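Local coordinates for N-acetylmuramoyl-L-alanine amidase domain-containing protein SAOUHSC_02979 (Staphylococcus aureus, PDB 5T1Q) that probably acts as a secreted cell-wall amidase, the piece here combining a glucosaminidase-family region with a C-terminal CHAP domain, at residues Asn53-Lys58 with Lys237-Val242; Gly251-Tyr256 with Tyr312-Phe317; Arg285-Ser290 with Ser354-Lys359. All coordinates share one frame; numbering follows the deposited sequence.

Interaction 1 (Asn53-Lys58 with Lys237-Val242); sequences NVVDSK and KPFREV
Phe239 and Val55 make the apolar part of a surface contact between the loop before helix 253-262 and the chain leaving strand 52-54, an outermost strand of the mixed sheet to which the CHAP domain also contributes its strands. Just after that strand comes helix 58-78, with Ser57 at its N-cap, so the contact ties a junction of strand and helix in the N-terminal part to the approach of the CHAP domain. Both methyls of Val55 close on one ring atom: Phe239 CD2 is 3.9 Å from Val55 CG1 and 4.0 Å from Val55 CG2, the latter lying in the ring plane at its edge. Because Val55 CG1 stands anti to its own nitrogen (chi1 174°), it also reaches the Phe239 backbone, 3.7 Å from Phe239 O. Elsewhere the ring meets Tyr256 of helix 253-262, their planes about 35° apart.

Arg240 follows, and its chain bends at chi3 (82°), which carries the guanidinium over to the other segment. There it packs without a direct bond: Arg240 NE is 3.9 Å from Asp56 O, and Arg240 NH1 is 4.1 Å from Lys58 N, which approaches the edge of the group near its plane. The partial positive charge at the start of a helix would probably disfavour a cation here, and the Asp56 carboxylate, itself salt-bridged to Arg61, may offset this in part.

Glu241 takes part through its backbone. One water, lying over a face of the Arg240 guanidinium, bridges the two chains: it accepts from Glu241 N at 3.0 Å and donates to Asp56 O at 2.9 Å.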
ATOM      1  N   ASN A  53       4.668   5.405   9.096  1.00 32.33           N
ATOM      2  CA  ASN A  53       4.392   4.281   9.960  1.00 32.88           C
ATOM      3  C   ASN A  53       3.652   3.263   9.152  1.00 32.35           C
ATOM      4  O   ASN A  53       2.752   3.602   8.384  1.00 30.96           O
ATOM      5  CB  ASN A  53       3.535   4.676  11.154  1.00 33.13           C
ATOM      6  CG  ASN A  53       4.314   5.428  12.205  1.00 34.66           C
ATOM      7  OD1 ASN A  53       5.510   5.676  12.055  1.00 34.17           O
ATOM      8  ND2 ASN A  53       3.648   5.764  13.294  1.00 36.07           N
ATOM      9  N   VAL A  54       4.038   2.012   9.346  1.00 33.46           N
ATOM     10  CA  VAL A  54       3.373   0.891   8.714  1.00 34.41           C
ATOM     11  C   VAL A  54       2.053   0.674   9.446  1.00 36.11           C
ATOM     12  O   VAL A  54       1.877   1.107  10.602  1.00 34.47           O
ATOM     13  CB  VAL A  54       4.209  -0.418   8.827  1.00 34.70           C
ATOM     14  CG1 VAL A  54       5.641  -0.195   8.362  1.00 34.99           C
ATOM     15  CG2 VAL A  54       4.211  -0.965  10.256  1.00 35.98           C
ATOM     16  N   VAL A  55       1.118   0.024   8.768  1.00 39.50           N
ATOM     17  CA  VAL A  55      -0.132  -0.373   9.399  1.00 41.43           C
ATOM     18  C   VAL A  55       0.208  -1.728  10.020  1.00 43.70           C
ATOM     19  O   VAL A  55       0.396  -2.704   9.304  1.00 45.04           O
ATOM     20  CB  VAL A  55      -1.280  -0.503   8.388  1.00 42.59           C
ATOM     21  CG1 VAL A  55      -2.523  -1.067   9.066  1.00 44.42           C
ATOM     22  CG2 VAL A  55      -1.579   0.847   7.748  1.00 41.89           C
ATOM     23  N   ASP A  56       0.338  -1.759  11.347  1.00 47.21           N
ATOM     24  CA  ASP A  56       0.692  -2.971  12.104  1.00 49.67           C
ATOM     25  C   ASP A  56      -0.325  -4.085  11.814  1.00 51.08           C
ATOM     26  O   ASP A  56      -1.513  -3.809  11.634  1.00 49.50           O
ATOM     27  CB  ASP A  56       0.734  -2.631  13.604  1.00 53.16           C
ATOM     28  CG  ASP A  56       1.375  -3.715  14.449  1.00 55.40           C
ATOM     29  OD1 ASP A  56       2.255  -4.449  13.946  1.00 55.03           O
ATOM     30  OD2 ASP A  56       1.016  -3.809  15.644  1.00 58.23           O
ATOM     31  N   SER A  57       0.133  -5.338  11.774  1.00 52.08           N
ATOM     32  CA  SER A  57      -0.745  -6.452  11.387  1.00 53.76           C
ATOM     33  C   SER A  57      -0.196  -7.823  11.780  1.00 54.13           C
ATOM     34  O   SER A  57       1.019  -8.044  11.748  1.00 53.45           O
ATOM     35  CB  SER A  57      -0.931  -6.400   9.857  1.00 54.41           C
ATOM     36  OG  SER A  57      -1.658  -7.503   9.358  1.00 55.59           O
ATOM     37  N   LYS A  58      -1.087  -8.747  12.145  1.00 53.91           N
ATOM     38  CA  LYS A  58      -0.648 -10.110  12.476  1.00 54.16           C
ATOM     39  C   LYS A  58      -0.334 -10.882  11.179  1.00 49.40           C
ATOM     40  O   LYS A  58       0.482 -11.795  11.192  1.00 48.88           O
ATOM     41  CB  LYS A  58      -1.657 -10.875  13.351  1.00 57.35           C
ATOM     42  CG  LYS A  58      -1.029 -12.128  13.973  1.00 62.37           C
ATOM     43  CD  LYS A  58      -1.944 -12.902  14.918  1.00 67.06           C
ATOM     44  CE  LYS A  58      -3.026 -13.685  14.184  1.00 68.63           C
ATOM     45  NZ  LYS A  58      -3.835 -14.517  15.125  1.00 70.78           N
ATOM     46  N   LYS A 237      -8.624   6.141  17.101  1.00 30.62           N
ATOM     47  CA  LYS A 237      -8.198   4.743  17.005  1.00 32.95           C
ATOM     48  C   LYS A 237      -7.289   4.538  15.780  1.00 32.48           C
ATOM     49  O   LYS A 237      -7.563   5.077  14.702  1.00 32.53           O
ATOM     50  CB  LYS A 237      -9.428   3.829  16.913  1.00 34.88           C
ATOM     51  CG  LYS A 237      -9.122   2.351  16.732  1.00 36.63           C
ATOM     52  CD  LYS A 237     -10.380   1.531  16.479  1.00 38.60           C
ATOM     53  CE  LYS A 237     -11.269   1.445  17.704  1.00 40.25           C
ATOM     54  NZ  LYS A 237     -12.380   0.479  17.487  1.00 41.25           N
ATOM     55  N   PRO A 238      -6.195   3.775  15.946  1.00 32.90           N
ATOM     56  CA  PRO A 238      -5.313   3.548  14.802  1.00 32.52           C
ATOM     57  C   PRO A 238      -5.989   2.728  13.706  1.00 32.04           C
ATOM     58  O   PRO A 238      -6.916   1.946  13.990  1.00 31.61           O
ATOM     59  CB  PRO A 238      -4.120   2.778  15.402  1.00 33.95           C
ATOM     60  CG  PRO A 238      -4.596   2.241  16.720  1.00 34.85           C
ATOM     61  CD  PRO A 238      -5.679   3.167  17.193  1.00 34.51           C
ATOM     62  N   PHE A 239      -5.550   2.919  12.465  1.00 30.44           N
ATOM     63  CA  PHE A 239      -6.109   2.167  11.372  1.00 32.36           C
ATOM     64  C   PHE A 239      -5.613   0.733  11.402  1.00 34.42           C
ATOM     65  O   PHE A 239      -4.467   0.487  11.738  1.00 35.21           O
ATOM     66  CB  PHE A 239      -5.774   2.777  10.008  1.00 31.78           C
ATOM     67  CG  PHE A 239      -6.340   1.988   8.849  1.00 32.32           C
ATOM     68  CD1 PHE A 239      -7.702   2.003   8.592  1.00 32.40           C
ATOM     69  CD2 PHE A 239      -5.521   1.210   8.046  1.00 33.57           C
ATOM     70  CE1 PHE A 239      -8.244   1.269   7.548  1.00 33.46           C
ATOM     71  CE2 PHE A 239      -6.049   0.474   6.999  1.00 33.98           C
ATOM     72  CZ  PHE A 239      -7.418   0.508   6.745  1.00 34.57           C
ATOM     73  N   ARG A 240      -6.503  -0.193  11.060  1.00 37.13           N
ATOM     74  CA  ARG A 240      -6.181  -1.625  10.945  1.00 41.25           C
ATOM     75  C   ARG A 240      -7.103  -2.221   9.895  1.00 41.33           C
ATOM     76  O   ARG A 240      -8.269  -1.851   9.811  1.00 38.35           O
ATOM     77  CB  ARG A 240      -6.324  -2.390  12.279  1.00 44.11           C
ATOM     78  CG  ARG A 240      -5.354  -1.945  13.367  1.00 47.04           C
ATOM     79  CD  ARG A 240      -5.259  -2.900  14.563  1.00 51.54           C
ATOM     80  NE  ARG A 240      -4.369  -4.067  14.350  1.00 54.52           N
ATOM     81  CZ  ARG A 240      -4.745  -5.310  14.002  1.00 57.13           C
ATOM     82  NH1 ARG A 240      -3.819  -6.262  13.866  1.00 59.09           N
ATOM     83  NH2 ARG A 240      -6.025  -5.628  13.797  1.00 58.58           N
ATOM     84  N   GLU A 241      -6.556  -3.114   9.080  1.00 46.22           N
ATOM     85  CA  GLU A 241      -7.314  -3.799   8.036  1.00 50.46           C
ATOM     86  C   GLU A 241      -8.100  -4.885   8.758  1.00 54.75           C
ATOM     87  O   GLU A 241      -7.524  -5.757   9.409  1.00 55.69           O
ATOM     88  CB  GLU A 241      -6.349  -4.364   6.987  1.00 52.50           C
ATOM     89  CG  GLU A 241      -6.980  -4.950   5.725  1.00 53.08           C
ATOM     90  CD  GLU A 241      -5.957  -5.200   4.607  1.00 54.08           C
ATOM     91  OE1 GLU A 241      -4.997  -4.396   4.452  1.00 53.73           O
ATOM     92  OE2 GLU A 241      -6.129  -6.185   3.850  1.00 55.28           O
ATOM     93  N   VAL A 242      -9.422  -4.805   8.668  1.00 60.46           N
ATOM     94  CA  VAL A 242     -10.303  -5.707   9.399  1.00 66.91           C
ATOM     95  C   VAL A 242     -10.663  -6.955   8.599  1.00 70.64           C
ATOM     96  O   VAL A 242     -10.245  -8.071   8.927  1.00 70.39           O
ATOM     97  CB  VAL A 242     -11.616  -4.971   9.802  1.00 68.72           C
ATOM     98  CG1 VAL A 242     -12.513  -5.875  10.652  1.00 70.09           C
ATOM     99  CG2 VAL A 242     -11.300  -3.674  10.536  1.00 66.86           C
TER
HETATM  100  O   HOH W   1      -3.905  -4.152  10.105  1.00 49.46           O

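Interaction 2 (Gly251-Tyr256 with Tyr312-Phe317)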
ATOM      1  N   GLY A 251      -6.619  -0.258  -1.050  1.00 23.46           N
ATOM      2  CA  GLY A 251      -5.983   1.041  -0.836  1.00 23.20           C
ATOM      3  C   GLY A 251      -6.685   2.278  -1.364  1.00 22.13           C
ATOM      4  O   GLY A 251      -6.385   3.372  -0.916  1.00 21.69           O
ATOM      5  N   GLN A 252      -7.614   2.134  -2.304  1.00 22.18           N
ATOM      6  CA  GLN A 252      -8.304   3.324  -2.856  1.00 22.16           C
ATOM      7  C   GLN A 252      -9.230   3.966  -1.814  1.00 20.92           C
ATOM      8  O   GLN A 252      -9.473   3.380  -0.753  1.00 20.45           O
ATOM      9  CB  GLN A 252      -9.043   2.957  -4.137  1.00 23.46           C
ATOM     10  CG  GLN A 252      -8.090   2.449  -5.208  1.00 25.29           C
ATOM     11  CD  GLN A 252      -7.043   3.488  -5.590  1.00 26.98           C
ATOM     12  OE1 GLN A 252      -7.365   4.649  -5.825  1.00 29.05           O
ATOM     13  NE2 GLN A 252      -5.789   3.078  -5.635  1.00 28.97           N
ATOM     14  N   CYS A 253      -9.727   5.166  -2.102  1.00 20.12           N
ATOM     15  CA  CYS A 253     -10.526   5.906  -1.117  1.00 19.54           C
ATOM     16  C   CYS A 253     -11.756   5.138  -0.669  1.00 18.65           C
ATOM     17  O   CYS A 253     -12.133   5.195   0.478  1.00 17.76           O
ATOM     18  CB  CYS A 253     -10.921   7.286  -1.626  1.00 19.84           C
ATOM     19  SG  CYS A 253     -11.915   7.316  -3.135  1.00 21.66           S
ATOM     20  N   THR A 254     -12.354   4.421  -1.612  1.00 18.36           N
ATOM     21  CA  THR A 254     -13.534   3.602  -1.390  1.00 18.03           C
ATOM     22  C   THR A 254     -13.201   2.455  -0.442  1.00 18.47           C
ATOM     23  O   THR A 254     -13.878   2.249   0.559  1.00 18.43           O
ATOM     24  CB  THR A 254     -14.025   3.038  -2.732  1.00 17.95           C
ATOM     25  OG1 THR A 254     -12.903   2.541  -3.449  1.00 17.93           O
ATOM     26  CG2 THR A 254     -14.650   4.118  -3.575  1.00 17.77           C
ATOM     27  N   TRP A 255     -12.138   1.728  -0.754  1.00 19.14           N
ATOM     28  CA  TRP A 255     -11.675   0.640   0.113  1.00 20.06           C
ATOM     29  C   TRP A 255     -11.362   1.134   1.529  1.00 19.06           C
ATOM     30  O   TRP A 255     -11.658   0.464   2.509  1.00 19.28           O
ATOM     31  CB  TRP A 255     -10.417  -0.018  -0.492  1.00 21.49           C
ATOM     32  CG  TRP A 255      -9.782  -1.050   0.390  1.00 22.98           C
ATOM     33  CD1 TRP A 255     -10.005  -2.394   0.378  1.00 24.40           C
ATOM     34  CD2 TRP A 255      -8.819  -0.813   1.425  1.00 23.52           C
ATOM     35  NE1 TRP A 255      -9.233  -3.009   1.339  1.00 25.35           N
ATOM     36  CE2 TRP A 255      -8.499  -2.058   1.994  1.00 24.87           C
ATOM     37  CE3 TRP A 255      -8.198   0.331   1.919  1.00 23.54           C
ATOM     38  CZ2 TRP A 255      -7.587  -2.192   3.045  1.00 26.04           C
ATOM     39  CZ3 TRP A 255      -7.283   0.195   2.969  1.00 24.56           C
ATOM     40  CH2 TRP A 255      -6.989  -1.055   3.512  1.00 24.87           C
ATOM     41  N   TYR A 256     -10.750   2.300   1.635  1.00 18.09           N
ATOM     42  CA  TYR A 256     -10.362   2.805   2.951  1.00 17.83           C
ATOM     43  C   TYR A 256     -11.584   3.068   3.821  1.00 17.29           C
ATOM     44  O   TYR A 256     -11.612   2.653   4.978  1.00 17.17           O
ATOM     45  CB  TYR A 256      -9.456   4.062   2.857  1.00 17.24           C
ATOM     46  CG  TYR A 256      -9.209   4.653   4.216  1.00 17.49           C
ATOM     47  CD1 TYR A 256      -8.214   4.134   5.054  1.00 17.77           C
ATOM     48  CD2 TYR A 256     -10.007   5.702   4.700  1.00 17.01           C
ATOM     49  CE1 TYR A 256      -8.012   4.653   6.314  1.00 18.05           C
ATOM     50  CE2 TYR A 256      -9.825   6.212   5.975  1.00 17.04           C
ATOM     51  CZ  TYR A 256      -8.825   5.691   6.774  1.00 17.57           C
ATOM     52  OH  TYR A 256      -8.633   6.197   8.024  1.00 17.65           O
ATOM     53  N   TYR A 312     -14.489  10.936 -10.716  1.00 29.58           N
ATOM     54  CA  TYR A 312     -14.839  10.008  -9.623  1.00 28.58           C
ATOM     55  C   TYR A 312     -15.289  10.619  -8.308  1.00 25.46           C
ATOM     56  O   TYR A 312     -15.851   9.915  -7.487  1.00 24.56           O
ATOM     57  CB  TYR A 312     -13.666   9.077  -9.292  1.00 30.77           C
ATOM     58  CG  TYR A 312     -13.222   8.122 -10.375  1.00 34.70           C
ATOM     59  CD1 TYR A 312     -14.142   7.435 -11.159  1.00 37.46           C
ATOM     60  CD2 TYR A 312     -11.879   7.798 -10.516  1.00 37.51           C
ATOM     61  CE1 TYR A 312     -13.725   6.518 -12.115  1.00 40.64           C
ATOM     62  CE2 TYR A 312     -11.455   6.878 -11.464  1.00 40.60           C
ATOM     63  CZ  TYR A 312     -12.380   6.244 -12.261  1.00 41.03           C
ATOM     64  OH  TYR A 312     -11.963   5.342 -13.213  1.00 44.31           O
ATOM     65  N   GLY A 313     -15.033  11.896  -8.081  1.00 23.06           N
ATOM     66  CA  GLY A 313     -15.339  12.484  -6.788  1.00 21.32           C
ATOM     67  C   GLY A 313     -14.411  11.856  -5.752  1.00 19.93           C
ATOM     68  O   GLY A 313     -13.336  11.357  -6.081  1.00 19.41           O
ATOM     69  N   HIS A 314     -14.854  11.821  -4.514  1.00 18.51           N
ATOM     70  CA  HIS A 314     -14.036  11.302  -3.451  1.00 18.25           C
ATOM     71  C   HIS A 314     -14.896  10.894  -2.278  1.00 16.75           C
ATOM     72  O   HIS A 314     -16.019  11.364  -2.143  1.00 17.07           O
ATOM     73  CB  HIS A 314     -13.031  12.396  -3.041  1.00 19.03           C
ATOM     74  CG  HIS A 314     -12.082  11.979  -1.973  1.00 19.61           C
ATOM     75  ND1 HIS A 314     -11.162  10.972  -2.158  1.00 20.75           N
ATOM     76  CD2 HIS A 314     -11.877  12.454  -0.724  1.00 20.10           C
ATOM     77  CE1 HIS A 314     -10.452  10.820  -1.048  1.00 20.82           C
ATOM     78  NE2 HIS A 314     -10.871  11.701  -0.162  1.00 20.39           N
ATOM     79  N   VAL A 315     -14.377   9.999  -1.450  1.00 15.79           N
ATOM     80  CA  VAL A 315     -15.053   9.581  -0.242  1.00 15.31           C
ATOM     81  C   VAL A 315     -14.022   9.481   0.891  1.00 15.02           C
ATOM     82  O   VAL A 315     -12.878   9.066   0.684  1.00 14.85           O
ATOM     83  CB  VAL A 315     -15.907   8.298  -0.449  1.00 15.67           C
ATOM     84  CG1 VAL A 315     -15.041   7.074  -0.741  1.00 16.01           C
ATOM     85  CG2 VAL A 315     -16.792   8.035   0.744  1.00 15.74           C
ATOM     86  N   ALA A 316     -14.439   9.884   2.088  1.00 14.67           N
ATOM     87  CA  ALA A 316     -13.582   9.900   3.270  1.00 14.74           C
ATOM     88  C   ALA A 316     -14.387   9.494   4.482  1.00 14.94           C
ATOM     89  O   ALA A 316     -15.608   9.347   4.394  1.00 15.63           O
ATOM     90  CB  ALA A 316     -12.992  11.284   3.473  1.00 14.69           C
ATOM     91  N   PHE A 317     -13.705   9.287   5.602  1.00 14.88           N
ATOM     92  CA  PHE A 317     -14.340   8.874   6.847  1.00 15.18           C
ATOM     93  C   PHE A 317     -14.321  10.021   7.849  1.00 15.27           C
ATOM     94  O   PHE A 317     -13.275  10.628   8.060  1.00 15.39           O
ATOM     95  CB  PHE A 317     -13.597   7.656   7.412  1.00 15.59           C
ATOM     96  CG  PHE A 317     -14.157   7.148   8.716  1.00 16.11           C
ATOM     97  CD1 PHE A 317     -15.250   6.307   8.729  1.00 16.64           C
ATOM     98  CD2 PHE A 317     -13.593   7.515   9.927  1.00 16.40           C
ATOM     99  CE1 PHE A 317     -15.782   5.830   9.923  1.00 17.26           C
ATOM    100  CE2 PHE A 317     -14.125   7.058  11.131  1.00 17.04           C
ATOM    101  CZ  PHE A 317     -15.218   6.203  11.124  1.00 17.41           C
TER
HETATM  102  O   HOH W   2     -10.772   7.527   1.651  1.00 16.42           O
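Cys253 and His314 meet side by side at the N-terminal end of helix 253-262. The sulfur-aromatic approach is oblique: Cys253 SG lies 4.7 Å from the centroid of the His314 ring and 57° off its normal. On the imidazole the touching atoms are ND1 and CE1, with Cys253 SG 3.9 Å from His314 ND1 and Cys253 CB 3.6 Å from His314 CE1. The sulfur is placed there by a chi1 of 60°, which sets SG between the backbone nitrogen and the carbonyl carbon. Across the ring, His314 NE2 is hydrogen-bonded to Glu331 OE1, which limits how the imidazole can turn.

A cysteine in the first turn of a helix, facing a histidine on a neighbouring strand, is the active-site layout of the papain-like fold, to which CHAP domains belong. Cys253, His314 and Glu331 are therefore consistent with a Cys-His-Glu triad. Gln252 is the N-cap residue, and its carbonyl receives Tyr256 N in the first helical turn.

Apolar packing continues along the strand. Val315 CG1 touches Cys253 SG at 3.9 Å and Thr254 CA at 3.8 Å, so this one methyl wedges against the helix, while the side chains of Thr254 and Val315 cross at about a right angle. Trp278 of helix 278-284 also packs on both of these residues. Farther on, Tyr256 CE2 comes within 4.3 Å of Phe317 CB, and the phenol hydroxyl is hydrogen-bonded to Ser330 OG.

Polar linkage between the two backbones is indirect. A single water donates to both carbonyls, 2.9 Å from Cys253 O and 2.8 Å from Val315 O, bridging helix and strand.

Interaction 3 (Arg285-Ser290 with Ser354-Lys359); sequences RDYQVS and SYITGK
Lys359, the C-terminal residue, lays its side chain across one face of the Tyr287 ring, the two running at about a right angle. From CB, which points toward the other segment, the chain continues extended. Lys359 CG and CD both sit 3.9 Å from Tyr287 CE2. Lys359 CE stands 3.8 Å from the ring centroid and only 3° off the normal, a CH-pi contact over the middle of the face; it also lies 3.3 Å from Asp286 O. At the tip, Lys359 NZ makes a cation-pi contact with the same ring, 20° off its normal, and donates a hydrogen bond of 2.8 Å to Arg285 O in the carbonyl plane. Asp286 OD2, 4.4 Å from Lys359 NZ, is too far for a salt bridge.

The ring is held elsewhere too: Tyr287 OH bonds to Ser269 N, and Thr357 O meets Tyr287 CD2 at the edge. Beyond it, strands 288-290 and 354-357 pair antiparallel at the margin of the mixed sheet, with Tyr355 N bonded to Ser290 O at 2.7 Å and Ser290 N returning to Tyr355 O. The ammonium thus has a carbonyl, a pi face and a nearby carboxylate, surroundings that would probably favour its charged form.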
ATOM      1  N   ARG A 285     -30.432   2.372  -1.478  1.00 20.85           N
ATOM      2  CA  ARG A 285     -30.254   1.097  -0.764  1.00 21.76           C
ATOM      3  C   ARG A 285     -30.525   1.167   0.761  1.00 22.63           C
ATOM      4  O   ARG A 285     -29.968   0.393   1.547  1.00 22.42           O
ATOM      5  CB  ARG A 285     -28.863   0.518  -1.091  1.00 20.84           C
ATOM      6  CG  ARG A 285     -28.728   0.067  -2.550  1.00 20.94           C
ATOM      7  CD  ARG A 285     -27.293   0.159  -3.060  1.00 20.22           C
ATOM      8  NE  ARG A 285     -27.151  -0.128  -4.492  1.00 20.49           N
ATOM      9  CZ  ARG A 285     -27.571   0.661  -5.488  1.00 20.43           C
ATOM     10  NH1 ARG A 285     -27.354   0.287  -6.743  1.00 20.79           N
ATOM     11  NH2 ARG A 285     -28.226   1.800  -5.259  1.00 20.21           N
ATOM     12  N   ASP A 286     -31.370   2.116   1.153  1.00 24.10           N
ATOM     13  CA  ASP A 286     -31.885   2.217   2.529  1.00 26.03           C
ATOM     14  C   ASP A 286     -30.920   2.711   3.621  1.00 25.33           C
ATOM     15  O   ASP A 286     -31.165   2.475   4.795  1.00 26.29           O
ATOM     16  CB  ASP A 286     -32.499   0.874   2.955  1.00 28.33           C
ATOM     17  CG  ASP A 286     -33.548   1.023   4.054  1.00 31.37           C
ATOM     18  OD1 ASP A 286     -34.419   1.913   3.922  1.00 33.99           O
ATOM     19  OD2 ASP A 286     -33.545   0.215   5.021  1.00 33.89           O
ATOM     20  N   TYR A 287     -29.840   3.381   3.251  1.00 24.66           N
ATOM     21  CA  TYR A 287     -28.928   3.953   4.245  1.00 24.37           C
ATOM     22  C   TYR A 287     -29.413   5.353   4.599  1.00 25.00           C
ATOM     23  O   TYR A 287     -30.074   5.990   3.778  1.00 24.80           O
ATOM     24  CB  TYR A 287     -27.522   4.047   3.692  1.00 23.39           C
ATOM     25  CG  TYR A 287     -26.832   2.734   3.571  1.00 23.67           C
ATOM     26  CD1 TYR A 287     -27.053   1.905   2.481  1.00 24.29           C
ATOM     27  CD2 TYR A 287     -25.945   2.312   4.543  1.00 23.76           C
ATOM     28  CE1 TYR A 287     -26.420   0.677   2.376  1.00 24.50           C
ATOM     29  CE2 TYR A 287     -25.315   1.086   4.451  1.00 24.53           C
ATOM     30  CZ  TYR A 287     -25.558   0.276   3.360  1.00 24.54           C
ATOM     31  OH  TYR A 287     -24.925  -0.934   3.273  1.00 25.70           O
ATOM     32  N   GLN A 288     -29.114   5.810   5.820  1.00 26.01           N
ATOM     33  CA  GLN A 288     -29.440   7.173   6.251  1.00 27.37           C
ATOM     34  C   GLN A 288     -28.386   8.068   5.585  1.00 25.10           C
ATOM     35  O   GLN A 288     -27.185   7.865   5.784  1.00 23.60           O
ATOM     36  CB  GLN A 288     -29.328   7.338   7.785  1.00 29.90           C
ATOM     37  CG  GLN A 288     -30.111   6.328   8.637  1.00 34.06           C
ATOM     38  CD  GLN A 288     -29.494   6.101  10.042  1.00 36.77           C
ATOM     39  OE1 GLN A 288     -29.325   4.950  10.486  1.00 38.31           O
ATOM     40  NE2 GLN A 288     -29.099   7.191  10.712  1.00 39.02           N
ATOM     41  N   VAL A 289     -28.828   9.038   4.796  1.00 24.09           N
ATOM     42  CA  VAL A 289     -27.919   9.941   4.096  1.00 23.13           C
ATOM     43  C   VAL A 289     -28.443  11.353   4.259  1.00 23.90           C
ATOM     44  O   VAL A 289     -29.641  11.590   4.036  1.00 25.10           O
ATOM     45  CB  VAL A 289     -27.852   9.632   2.577  1.00 23.04           C
ATOM     46  CG1 VAL A 289     -26.807  10.504   1.883  1.00 22.44           C
ATOM     47  CG2 VAL A 289     -27.559   8.165   2.314  1.00 23.10           C
ATOM     48  N   SER A 290     -27.578  12.291   4.656  1.00 23.31           N
ATOM     49  CA  SER A 290     -27.992  13.685   4.760  1.00 24.07           C
ATOM     50  C   SER A 290     -26.800  14.648   4.649  1.00 24.09           C
ATOM     51  O   SER A 290     -25.633  14.222   4.576  1.00 24.05           O
ATOM     52  CB  SER A 290     -28.748  13.940   6.073  1.00 25.16           C
ATOM     53  OG  SER A 290     -27.867  14.223   7.143  1.00 25.03           O
ATOM     54  N   SER A 354     -22.307  15.095   1.598  1.00 19.41           N
ATOM     55  CA  SER A 354     -23.274  14.074   2.002  1.00 19.03           C
ATOM     56  C   SER A 354     -22.631  13.116   2.963  1.00 18.30           C
ATOM     57  O   SER A 354     -21.489  12.707   2.757  1.00 18.32           O
ATOM     58  CB  SER A 354     -23.790  13.291   0.807  1.00 19.32           C
ATOM     59  OG  SER A 354     -24.612  14.087   0.033  1.00 19.72           O
ATOM     60  N   TYR A 355     -23.368  12.769   4.013  1.00 18.26           N
ATOM     61  CA  TYR A 355     -22.898  11.857   5.063  1.00 17.70           C
ATOM     62  C   TYR A 355     -23.748  10.598   5.081  1.00 18.13           C
ATOM     63  O   TYR A 355     -24.956  10.679   5.216  1.00 18.49           O
ATOM     64  CB  TYR A 355     -22.951  12.558   6.398  1.00 17.24           C
ATOM     65  CG  TYR A 355     -22.092  13.805   6.385  1.00 16.82           C
ATOM     66  CD1 TYR A 355     -22.604  15.025   5.906  1.00 16.95           C
ATOM     67  CD2 TYR A 355     -20.757  13.761   6.779  1.00 16.04           C
ATOM     68  CE1 TYR A 355     -21.804  16.161   5.833  1.00 16.72           C
ATOM     69  CE2 TYR A 355     -19.961  14.891   6.722  1.00 15.97           C
ATOM     70  CZ  TYR A 355     -20.487  16.087   6.237  1.00 16.17           C
ATOM     71  OH  TYR A 355     -19.711  17.211   6.195  1.00 15.86           O
ATOM     72  N   ILE A 356     -23.108   9.440   4.928  1.00 18.05           N
ATOM     73  CA  ILE A 356     -23.805   8.162   4.929  1.00 18.50           C
ATOM     74  C   ILE A 356     -23.580   7.458   6.255  1.00 19.22           C
ATOM     75  O   ILE A 356     -22.433   7.178   6.628  1.00 19.15           O
ATOM     76  CB  ILE A 356     -23.274   7.240   3.807  1.00 18.05           C
ATOM     77  CG1 ILE A 356     -23.364   7.927   2.434  1.00 17.57           C
ATOM     78  CG2 ILE A 356     -24.044   5.916   3.781  1.00 19.01           C
ATOM     79  CD1 ILE A 356     -22.578   7.220   1.341  1.00 17.13           C
ATOM     80  N   THR A 357     -24.654   7.163   6.974  1.00 20.27           N
ATOM     81  CA  THR A 357     -24.543   6.387   8.205  1.00 21.36           C
ATOM     82  C   THR A 357     -24.563   4.924   7.810  1.00 22.85           C
ATOM     83  O   THR A 357     -25.463   4.503   7.110  1.00 23.12           O
ATOM     84  CB  THR A 357     -25.705   6.690   9.165  1.00 21.95           C
ATOM     85  OG1 THR A 357     -25.666   8.082   9.509  1.00 21.37           O
ATOM     86  CG2 THR A 357     -25.623   5.844  10.458  1.00 22.65           C
ATOM     87  N   GLY A 358     -23.557   4.155   8.229  1.00 24.99           N
ATOM     88  CA  GLY A 358     -23.506   2.713   7.911  1.00 27.51           C
ATOM     89  C   GLY A 358     -24.484   1.905   8.758  1.00 30.09           C
ATOM     90  O   GLY A 358     -25.002   2.400   9.748  1.00 30.24           O
ATOM     91  N   LYS A 359     -24.732   0.662   8.358  1.00 33.53           N
ATOM     92  CA  LYS A 359     -25.620  -0.240   9.095  1.00 36.90           C
ATOM     93  C   LYS A 359     -24.804  -1.168   9.970  1.00 39.57           C
ATOM     94  O   LYS A 359     -23.584  -1.030  10.036  1.00 40.74           O
ATOM     95  CB  LYS A 359     -26.483  -1.038   8.130  1.00 38.45           C
ATOM     96  CG  LYS A 359     -27.520  -0.185   7.437  1.00 38.96           C
ATOM     97  CD  LYS A 359     -28.141  -0.917   6.262  1.00 40.81           C
ATOM     98  CE  LYS A 359     -29.029   0.018   5.459  1.00 41.23           C
ATOM     99  NZ  LYS A 359     -29.353  -0.537   4.118  1.00 43.16           N
ATOM    100  OXT LYS A 359     -25.324  -2.071  10.636  1.00 43.81           O
TER
HETATM  101  O   HOH W   3     -28.054   4.077   7.637  1.00 25.16           O

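Overall arrangement
The three contacts reach one mixed sheet. Interactions 1 and 2, with centres about 17 Å apart, touch directly: Phe239 CZ lies 3.6 Å from Trp255 CH2, so the loop 237-242 packs on the helix that begins with Cys253. Interactions 2 and 3 alternate along the chain; their centres are about 16 Å apart and their nearest atoms about 6 Å. Interaction 2 holds the Cys253-His314 pair, consistent with a CHAP-type active site, and the His314 side chain is about 6 Å from a bound sodium ion. Interaction 3 lies at the sheet margin, where Ser354 OG bonds Asn279, one of the sodium-site residues. Interactions 1 and 3, centres about 26 Å apart, do not touch.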